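Local coordinates for SusD homolog (Bacteroides ovatus, PDB 4F53), which probably binds glycans, perhaps mucin O-glycans, at the cell surface as a SusD-like outer-membrane lipoprotein built on a TPR-like helical scaffold, at residues C52-A57 against G73-Y78; E444-Y449 against R476-P481; G466-D471 against T510-V515. One frame throughout, in Å; residues are numbered along the deposited sequence.

Contact 1 (C52-A57 against G73-Y78); sequences CLMAGA and GRYATY
Helix 44-58 of the SusD-like fold receives the loop 73-78 here through Met54 and Leu53, which close on the ring of Tyr75. Met54, a selenomethionine, lays its CB over one face of that ring, a CH-pi contact 3.9 Å from the ring centroid and 17° off the normal. Its SE stands above the face at 5.1 Å from the centroid, a distant Met-aromatic contact. Leu53 comes instead at the rim, its CB in the ring plane and 3.6 Å from Tyr75 CD2. With CG of Tyr75 anti to its own carbonyl carbon (chi1 -54°), the ring reaches the helix backbone, CD2 lying 3.5 Å from Met54 N. The loop makes a type I beta turn from Tyr75 to Tyr78 at this point, presenting Ala76 CB to Ala57 CB at 3.7 Å. Beside the turn a water bridges the two segments, donating to Leu53 O at 2.7 Å and accepting from Ala76 N at 3.0 Å. Replacing Tyr75 with an alanine would probably strip the cover from Met54 CB and leave the carbonyl of Trp84, in helix 82-106, without its hydroxyl partner. Arg74 NE forms a salt bridge with Asp64 of strand 62-64.

Contact 2 (E444-Y449 against R476-P481); sequences ESWTEY and RRMPYP
A buried contact between an indole and a loop backbone joins helix 442-452 to the segment leading into helix 482-487, with Trp446 meeting Arg476, Arg477 and Met478 deep in the molecule. The indole leaves the helix with CG anti to the backbone N (chi1 174°), which carries its six-membered ring out to the loop. There CZ2 lies 3.9 Å from Arg477 N and 4.1 Å from Arg476 C, so the ring meets main chain more than side chain. CH2 approaches Met478 (selenomethionine) at CG, a looser apolar touch of 4.5 Å. The polar end of the indole, NE1, is engaged by Ala475, just before the loop segment.

One turn further along the helix, Tyr449 CE2 lies 4.3 Å from Arg476 NH1. A water links the same two residues: it donates to Tyr449 O at 2.8 Å and, in the plane of the guanidinium at its edge, accepts from Arg476 NH1 at 3.1 Å. Arg476 also forms a salt bridge to Asp518, and Arg477 forms one to Asp509, while the Tyr449 hydroxyl binds a glycerol, probably from the crystallisation liquor. Direct contact between the segments is thus carried by van der Waals packing, and their polar link is the water; the ion pairs with Asp518 and Asp509 probably offset the two arginine charges within this largely buried setting.

Contact 3 (G466-D471 against T510-V515); sequences GGIVND and TMATHV
Ile468 and Val469 bring one loop of the SusD-like fold against an ST turn in another, the turn in which Thr510 OG1 accepts from Ala512 N. The first loop runs between helices 442-452 and 482-487; the second belongs to the C-terminal tail after helix 489-502.

The close-packed part lies at Val469 and Met511 (selenomethionine). Val469 CG2 reaches Met511 CB at 3.7 Å and also lies near its SE, at 4.1 Å. The two side chains slant across one another, and both are buried. CG2 of Val469 stands anti to the carbonyl carbon while CG1 takes the place anti to the backbone N (chi1 176°), a split that gives CG2 to Met511 and turns CG1 to the ring of Tyr78. Beyond its CG the selenomethionine chain runs extended, taking SE away from the rest of the first loop.

On the solvent side Ile468, which follows an exposed Gly-Gly pair, is itself exposed and also touches a crystal neighbour, yet it covers much of the second loop. Its CG2 settles on Thr510, 3.7 Å from CB, with the two side chains again at a slant. Looser is the approach of the same methyl to Ala512, a wider 4.2 Å from CB.

Between these two parts Ala512 CB faces the backbone of the first loop, 3.4 Å from Ile468 O. A glycerol, probably from the crystallisation liquor, lies close to the Ala512 side chain. The hydroxyl of Thr510 has a second partner in Arg507 O, and its bond within the ST turn, Ala512 N to Thr510 OG1, measures 3.1 Å with an angle of 159° at the hydrogen.

From the N terminus, contact 1 closes first, folding the loop after strand 62-64 back onto helix 44-58 before the chain enters helix 82-106. Contacts 2 and 3 come much later and cross: segment 466-471 lies inside the loop closed by contact 2, whereas 510-515 follows helices 482-487 and 489-502. Packing joins contact 1 to the other two: Met478 CE meets Tyr75 CD1 at 3.6 Å, tying it to contact 2, and Tyr78 CD1 meets Met511 SE at 3.9 Å, tying it to contact 3. Between contacts 2 and 3 a probable hydrogen bond from Arg476 N to Met511 O, 2.7 Å, fastens the C-terminal tail.

Contact 1 (C52-A57 against G73-Y78)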
loop_
_atom_site.group_PDB
_atom_site.type_symbol
_atom_site.label_atom_id
_atom_site.label_comp_id
_atom_site.label_asym_id
_atom_site.label_seq_id
_atom_site.Cartn_x
_atom_site.Cartn_y
_atom_site.Cartn_z
ATOM N N CYS A 52 6.518 6.290 2.286
ATOM C CA CYS A 52 6.386 6.874 3.592
ATOM C C CYS A 52 5.569 8.168 3.533
ATOM O O CYS A 52 4.478 8.222 4.088
ATOM C CB CYS A 52 7.756 7.091 4.222
ATOM S SG CYS A 52 7.695 7.742 5.908
ATOM N N LEU A 53 6.082 9.192 2.861
ATOM C CA LEU A 53 5.446 10.501 2.816
ATOM C C LEU A 53 4.115 10.474 2.068
ATOM O O LEU A 53 3.175 11.157 2.474
ATOM C CB LEU A 53 6.402 11.552 2.181
ATOM C CG LEU A 53 7.608 11.986 3.018
ATOM C CD1 LEU A 53 8.710 12.537 2.114
ATOM C CD2 LEU A 53 7.214 13.026 4.056
HETATM N N MSE A 54 4.027 9.708 0.980
HETATM C CA MSE A 54 2.787 9.679 0.227
HETATM C C MSE A 54 1.838 8.593 0.745
HETATM O O MSE A 54 0.857 8.936 1.401
HETATM C CB MSE A 54 3.040 9.515 -1.283
HETATM C CG MSE A 54 1.733 9.617 -2.105
HETATM SE SE MSE A 54 1.980 9.196 -3.969
HETATM C CE MSE A 54 2.149 7.218 -3.830
ATOM N N ALA A 55 2.114 7.309 0.440
ATOM C CA ALA A 55 1.255 6.174 0.754
ATOM C C ALA A 55 1.051 5.979 2.277
ATOM O O ALA A 55 -0.057 5.645 2.697
ATOM C CB ALA A 55 1.818 4.913 0.130
ATOM N N GLY A 56 2.095 6.230 3.073
ATOM C CA GLY A 56 2.049 6.119 4.526
ATOM C C GLY A 56 1.053 7.076 5.138
ATOM O O GLY A 56 0.308 6.696 6.050
ATOM N N ALA A 57 1.026 8.326 4.620
ATOM C CA ALA A 57 0.065 9.359 5.035
ATOM C C ALA A 57 -1.380 8.994 4.626
ATOM O O ALA A 57 -2.292 9.008 5.457
ATOM C CB ALA A 57 0.441 10.707 4.408
ATOM N N GLY A 73 5.599 22.150 1.900
ATOM C CA GLY A 73 4.356 21.416 2.082
ATOM C C GLY A 73 4.606 19.937 1.966
ATOM O O GLY A 73 5.748 19.516 1.737
ATOM N N ARG A 74 3.551 19.132 2.153
ATOM C CA ARG A 74 3.657 17.671 2.105
ATOM C C ARG A 74 2.459 17.053 1.391
ATOM O O ARG A 74 1.442 17.717 1.209
ATOM C CB ARG A 74 3.753 17.088 3.542
ATOM C CG ARG A 74 4.852 17.674 4.442
ATOM C CD ARG A 74 5.140 16.817 5.676
ATOM N NE ARG A 74 3.931 16.381 6.382
ATOM C CZ ARG A 74 3.216 17.136 7.210
ATOM N NH1 ARG A 74 3.568 18.393 7.447
ATOM N NH2 ARG A 74 2.143 16.642 7.809
ATOM N N TYR A 75 2.562 15.776 1.014
ATOM C CA TYR A 75 1.438 15.046 0.436
ATOM C C TYR A 75 0.267 15.002 1.441
ATOM O O TYR A 75 -0.872 15.243 1.060
ATOM C CB TYR A 75 1.835 13.609 0.045
ATOM C CG TYR A 75 3.038 13.467 -0.864
ATOM C CD1 TYR A 75 2.936 13.714 -2.234
ATOM C CD2 TYR A 75 4.236 12.941 -0.388
ATOM C CE1 TYR A 75 4.024 13.516 -3.091
ATOM C CE2 TYR A 75 5.322 12.708 -1.239
ATOM C CZ TYR A 75 5.213 12.999 -2.589
ATOM O OH TYR A 75 6.301 12.782 -3.408
ATOM N N ALA A 76 0.576 14.732 2.732
ATOM C CA ALA A 76 -0.379 14.603 3.829
ATOM C C ALA A 76 -1.289 15.814 3.962
ATOM O O ALA A 76 -2.480 15.636 4.205
ATOM C CB ALA A 76 0.356 14.363 5.144
ATOM N N THR A 77 -0.744 17.037 3.802
ATOM C CA THR A 77 -1.535 18.264 3.938
ATOM C C THR A 77 -2.024 18.762 2.547
ATOM O O THR A 77 -2.602 19.830 2.449
ATOM C CB THR A 77 -0.749 19.320 4.753
ATOM O OG1 THR A 77 0.547 19.505 4.178
ATOM C CG2 THR A 77 -0.610 18.923 6.209
ATOM N N TYR A 78 -1.842 17.950 1.501
ATOM C CA TYR A 78 -2.345 18.181 0.135
ATOM C C TYR A 78 -1.704 19.367 -0.569
ATOM O O TYR A 78 -2.271 19.864 -1.540
ATOM C CB TYR A 78 -3.895 18.318 0.114
ATOM C CG TYR A 78 -4.609 17.247 0.918
ATOM C CD1 TYR A 78 -4.378 15.893 0.676
ATOM C CD2 TYR A 78 -5.482 17.585 1.950
ATOM C CE1 TYR A 78 -5.018 14.902 1.427
ATOM C CE2 TYR A 78 -6.133 16.600 2.701
ATOM C CZ TYR A 78 -5.934 15.263 2.404
ATOM O OH TYR A 78 -6.626 14.303 3.099
HETATM O O HOH W 1 3.290 13.686 3.344
#

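Contact 2 (E444-Y449 against R476-P481)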
loop_
_atom_site.group_PDB
_atom_site.type_symbol
_atom_site.label_atom_id
_atom_site.label_comp_id
_atom_site.label_asym_id
_atom_site.label_seq_id
_atom_site.Cartn_x
_atom_site.Cartn_y
_atom_site.Cartn_z
ATOM N N GLU A 444 -0.924 -0.296 -0.798
ATOM C CA GLU A 444 -2.057 -1.216 -0.900
ATOM C C GLU A 444 -3.208 -0.735 -0.024
ATOM O O GLU A 444 -4.342 -0.738 -0.492
ATOM C CB GLU A 444 -1.652 -2.684 -0.546
ATOM C CG GLU A 444 -2.721 -3.712 -0.906
ATOM C CD GLU A 444 -3.378 -3.663 -2.289
ATOM O OE1 GLU A 444 -2.719 -3.269 -3.282
ATOM O OE2 GLU A 444 -4.566 -4.041 -2.377
ATOM N N SER A 445 -2.921 -0.333 1.217
ATOM C CA SER A 445 -3.959 0.109 2.172
ATOM C C SER A 445 -4.619 1.438 1.775
ATOM O O SER A 445 -5.797 1.614 2.074
ATOM C CB SER A 445 -3.412 0.190 3.595
ATOM O OG SER A 445 -3.207 -1.149 4.005
ATOM N N TRP A 446 -3.891 2.338 1.091
ATOM C CA TRP A 446 -4.472 3.575 0.550
ATOM C C TRP A 446 -5.458 3.189 -0.595
ATOM O O TRP A 446 -6.601 3.664 -0.645
ATOM C CB TRP A 446 -3.377 4.570 0.051
ATOM C CG TRP A 446 -3.939 5.795 -0.644
ATOM C CD1 TRP A 446 -5.072 6.483 -0.304
ATOM C CD2 TRP A 446 -3.385 6.477 -1.793
ATOM N NE1 TRP A 446 -5.256 7.551 -1.159
ATOM C CE2 TRP A 446 -4.256 7.554 -2.100
ATOM C CE3 TRP A 446 -2.247 6.268 -2.612
ATOM C CZ2 TRP A 446 -4.011 8.444 -3.167
ATOM C CZ3 TRP A 446 -2.012 7.141 -3.674
ATOM C CH2 TRP A 446 -2.886 8.209 -3.947
ATOM N N THR A 447 -5.040 2.276 -1.470
ATOM C CA THR A 447 -5.895 1.819 -2.570
ATOM C C THR A 447 -7.186 1.165 -1.996
ATOM O O THR A 447 -8.280 1.414 -2.492
ATOM C CB THR A 447 -5.095 0.861 -3.471
ATOM O OG1 THR A 447 -3.985 1.574 -4.031
ATOM C CG2 THR A 447 -5.920 0.274 -4.563
ATOM N N GLU A 448 -7.049 0.371 -0.942
ATOM C CA GLU A 448 -8.187 -0.344 -0.353
ATOM C C GLU A 448 -9.116 0.593 0.420
ATOM O O GLU A 448 -10.323 0.370 0.437
ATOM C CB GLU A 448 -7.688 -1.538 0.501
ATOM C CG GLU A 448 -7.170 -2.645 -0.430
ATOM C CD GLU A 448 -8.214 -3.208 -1.389
ATOM O OE1 GLU A 448 -8.974 -4.092 -0.942
ATOM O OE2 GLU A 448 -8.329 -2.729 -2.545
ATOM N N TYR A 449 -8.554 1.663 1.009
ATOM C CA TYR A 449 -9.322 2.686 1.711
ATOM C C TYR A 449 -10.223 3.431 0.699
ATOM O O TYR A 449 -11.426 3.646 0.938
ATOM C CB TYR A 449 -8.385 3.653 2.453
ATOM C CG TYR A 449 -9.134 4.836 3.000
ATOM C CD1 TYR A 449 -9.938 4.710 4.128
ATOM C CD2 TYR A 449 -9.150 6.055 2.315
ATOM C CE1 TYR A 449 -10.699 5.775 4.596
ATOM C CE2 TYR A 449 -9.898 7.136 2.785
ATOM C CZ TYR A 449 -10.667 6.991 3.930
ATOM O OH TYR A 449 -11.431 8.024 4.411
ATOM N N ARG A 476 -7.694 11.074 -3.560
ATOM C CA ARG A 476 -8.233 9.974 -4.355
ATOM C C ARG A 476 -7.239 9.558 -5.416
ATOM O O ARG A 476 -7.338 8.472 -5.991
ATOM C CB ARG A 476 -9.578 10.379 -4.999
ATOM C CG ARG A 476 -10.596 10.960 -4.013
ATOM C CD ARG A 476 -10.771 10.074 -2.782
ATOM N NE ARG A 476 -11.412 8.812 -3.129
ATOM C CZ ARG A 476 -11.935 7.982 -2.241
ATOM N NH1 ARG A 476 -11.825 8.234 -0.941
ATOM N NH2 ARG A 476 -12.573 6.894 -2.641
ATOM N N ARG A 477 -6.273 10.432 -5.671
ATOM C CA ARG A 477 -5.215 10.204 -6.649
ATOM C C ARG A 477 -4.186 11.331 -6.526
ATOM O O ARG A 477 -4.334 12.221 -5.688
ATOM C CB ARG A 477 -5.809 10.135 -8.091
ATOM C CG ARG A 477 -6.345 11.473 -8.588
ATOM C CD ARG A 477 -6.873 11.423 -10.004
ATOM N NE ARG A 477 -5.827 11.302 -11.022
ATOM C CZ ARG A 477 -5.243 12.314 -11.651
ATOM N NH1 ARG A 477 -5.518 13.568 -11.305
ATOM N NH2 ARG A 477 -4.340 12.083 -12.596
HETATM N N MSE A 478 -3.156 11.281 -7.368
HETATM C CA MSE A 478 -2.173 12.339 -7.496
HETATM C C MSE A 478 -2.382 12.989 -8.842
HETATM O O MSE A 478 -2.708 12.278 -9.803
HETATM C CB MSE A 478 -0.733 11.796 -7.350
HETATM C CG MSE A 478 -0.404 11.353 -5.929
HETATM SE SE MSE A 478 -0.245 12.820 -4.666
HETATM C CE MSE A 478 1.269 13.797 -5.447
ATOM N N PRO A 479 -2.215 14.332 -8.943
ATOM C CA PRO A 479 -2.321 14.972 -10.259
ATOM C C PRO A 479 -1.060 14.717 -11.078
ATOM O O PRO A 479 0.002 14.476 -10.507
ATOM C CB PRO A 479 -2.492 16.450 -9.915
ATOM C CG PRO A 479 -1.792 16.626 -8.609
ATOM C CD PRO A 479 -1.810 15.300 -7.893
ATOM N N TYR A 480 -1.164 14.762 -12.407
ATOM C CA TYR A 480 -0.004 14.551 -13.275
ATOM C C TYR A 480 1.034 15.649 -13.067
ATOM O O TYR A 480 0.650 16.813 -12.925
ATOM C CB TYR A 480 -0.419 14.498 -14.767
ATOM C CG TYR A 480 -1.323 13.334 -15.109
ATOM C CD1 TYR A 480 -0.931 12.021 -14.848
ATOM C CD2 TYR A 480 -2.548 13.535 -15.741
ATOM C CE1 TYR A 480 -1.755 10.947 -15.165
ATOM C CE2 TYR A 480 -3.379 12.464 -16.064
ATOM C CZ TYR A 480 -2.981 11.173 -15.758
ATOM O OH TYR A 480 -3.776 10.103 -16.066
ATOM N N PRO A 481 2.348 15.318 -13.044
ATOM C CA PRO A 481 3.377 16.378 -12.908
ATOM C C PRO A 481 3.246 17.443 -14.015
ATOM O O PRO A 481 2.995 17.102 -15.181
ATOM C CB PRO A 481 4.699 15.609 -13.010
ATOM C CG PRO A 481 4.360 14.200 -12.609
ATOM C CD PRO A 481 2.965 13.979 -13.164
HETATM O O HOH W 2 -13.052 5.951 0.683
#

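Contact 3 (G466-D471 against T510-V515)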
loop_
_atom_site.group_PDB
_atom_site.type_symbol
_atom_site.label_atom_id
_atom_site.label_comp_id
_atom_site.label_asym_id
_atom_site.label_seq_id
_atom_site.Cartn_x
_atom_site.Cartn_y
_atom_site.Cartn_z
ATOM N N GLY A 466 -6.613 24.044 -0.486
ATOM C CA GLY A 466 -7.350 25.231 -0.914
ATOM C C GLY A 466 -8.810 24.976 -1.248
ATOM O O GLY A 466 -9.473 25.847 -1.803
ATOM N N GLY A 467 -9.312 23.778 -0.925
ATOM C CA GLY A 467 -10.696 23.401 -1.180
ATOM C C GLY A 467 -10.834 22.302 -2.214
ATOM O O GLY A 467 -11.949 21.830 -2.485
ATOM N N ILE A 468 -9.692 21.874 -2.800
ATOM C CA ILE A 468 -9.698 20.811 -3.806
ATOM C C ILE A 468 -10.100 19.487 -3.171
ATOM O O ILE A 468 -10.964 18.806 -3.695
ATOM C CB ILE A 468 -8.332 20.683 -4.557
ATOM C CG1 ILE A 468 -8.030 21.960 -5.388
ATOM C CG2 ILE A 468 -8.311 19.408 -5.432
ATOM C CD1 ILE A 468 -6.927 21.848 -6.399
ATOM N N VAL A 469 -9.460 19.121 -2.058
ATOM C CA VAL A 469 -9.643 17.838 -1.385
ATOM C C VAL A 469 -10.723 17.936 -0.291
ATOM O O VAL A 469 -10.672 18.797 0.589
ATOM C CB VAL A 469 -8.285 17.331 -0.820
ATOM C CG1 VAL A 469 -8.451 16.044 -0.023
ATOM C CG2 VAL A 469 -7.262 17.137 -1.934
ATOM N N ASN A 470 -11.695 17.042 -0.377
ATOM C CA ASN A 470 -12.756 16.884 0.611
ATOM C C ASN A 470 -12.181 16.123 1.817
ATOM O O ASN A 470 -11.525 15.099 1.631
ATOM C CB ASN A 470 -13.943 16.128 -0.004
ATOM C CG ASN A 470 -14.980 15.727 1.002
ATOM O OD1 ASN A 470 -14.942 14.623 1.542
ATOM N ND2 ASN A 470 -15.893 16.628 1.319
ATOM N N ASP A 471 -12.453 16.604 3.034
ATOM C CA ASP A 471 -11.930 16.072 4.292
ATOM C C ASP A 471 -12.327 14.623 4.563
ATOM O O ASP A 471 -11.495 13.882 5.044
ATOM C CB ASP A 471 -12.352 16.946 5.477
ATOM C CG ASP A 471 -11.644 18.294 5.537
ATOM O OD1 ASP A 471 -10.448 18.355 5.170
ATOM O OD2 ASP A 471 -12.287 19.285 5.958
ATOM N N THR A 510 -6.853 16.591 -10.629
ATOM C CA THR A 510 -6.598 16.963 -9.249
ATOM C C THR A 510 -6.574 15.706 -8.374
ATOM O O THR A 510 -6.836 14.595 -8.850
ATOM C CB THR A 510 -7.655 17.972 -8.734
ATOM O OG1 THR A 510 -8.866 17.301 -8.449
ATOM C CG2 THR A 510 -7.911 19.165 -9.673
HETATM N N MSE A 511 -6.331 15.908 -7.080
HETATM C CA MSE A 511 -6.348 14.857 -6.075
HETATM C C MSE A 511 -7.770 14.361 -5.764
HETATM O O MSE A 511 -7.922 13.328 -5.119
HETATM C CB MSE A 511 -5.718 15.389 -4.789
HETATM C CG MSE A 511 -4.210 15.498 -4.853
HETATM SE SE MSE A 511 -3.536 15.997 -3.092
HETATM C CE MSE A 511 -1.600 16.086 -3.495
ATOM N N ALA A 512 -8.809 15.084 -6.228
ATOM C CA ALA A 512 -10.207 14.830 -5.896
ATOM C C ALA A 512 -10.880 13.877 -6.853
ATOM O O ALA A 512 -11.916 13.294 -6.490
ATOM C CB ALA A 512 -10.962 16.150 -5.841
ATOM N N THR A 513 -10.308 13.708 -8.070
ATOM C CA THR A 513 -10.886 12.836 -9.086
ATOM C C THR A 513 -10.699 11.375 -8.746
ATOM O O THR A 513 -9.612 10.960 -8.365
ATOM C CB THR A 513 -10.334 13.151 -10.487
ATOM O OG1 THR A 513 -10.753 14.454 -10.818
ATOM C CG2 THR A 513 -10.851 12.198 -11.589
ATOM N N HIS A 514 -11.775 10.592 -8.925
ATOM C CA HIS A 514 -11.760 9.151 -8.721
ATOM C C HIS A 514 -11.240 8.479 -9.967
ATOM O O HIS A 514 -11.638 8.829 -11.078
ATOM C CB HIS A 514 -13.157 8.612 -8.378
ATOM C CG HIS A 514 -13.621 8.961 -7.001
ATOM N ND1 HIS A 514 -14.466 8.117 -6.287
ATOM C CD2 HIS A 514 -13.372 10.069 -6.249
ATOM C CE1 HIS A 514 -14.682 8.718 -5.126
ATOM N NE2 HIS A 514 -14.046 9.900 -5.057
ATOM N N VAL A 515 -10.340 7.530 -9.784
ATOM C CA VAL A 515 -9.805 6.681 -10.844
ATOM C C VAL A 515 -10.942 5.680 -11.210
ATOM O O VAL A 515 -11.960 5.586 -10.496
ATOM C CB VAL A 515 -8.437 5.996 -10.473
ATOM C CG1 VAL A 515 -7.376 7.042 -10.151
ATOM C CG2 VAL A 515 -8.580 5.006 -9.312
#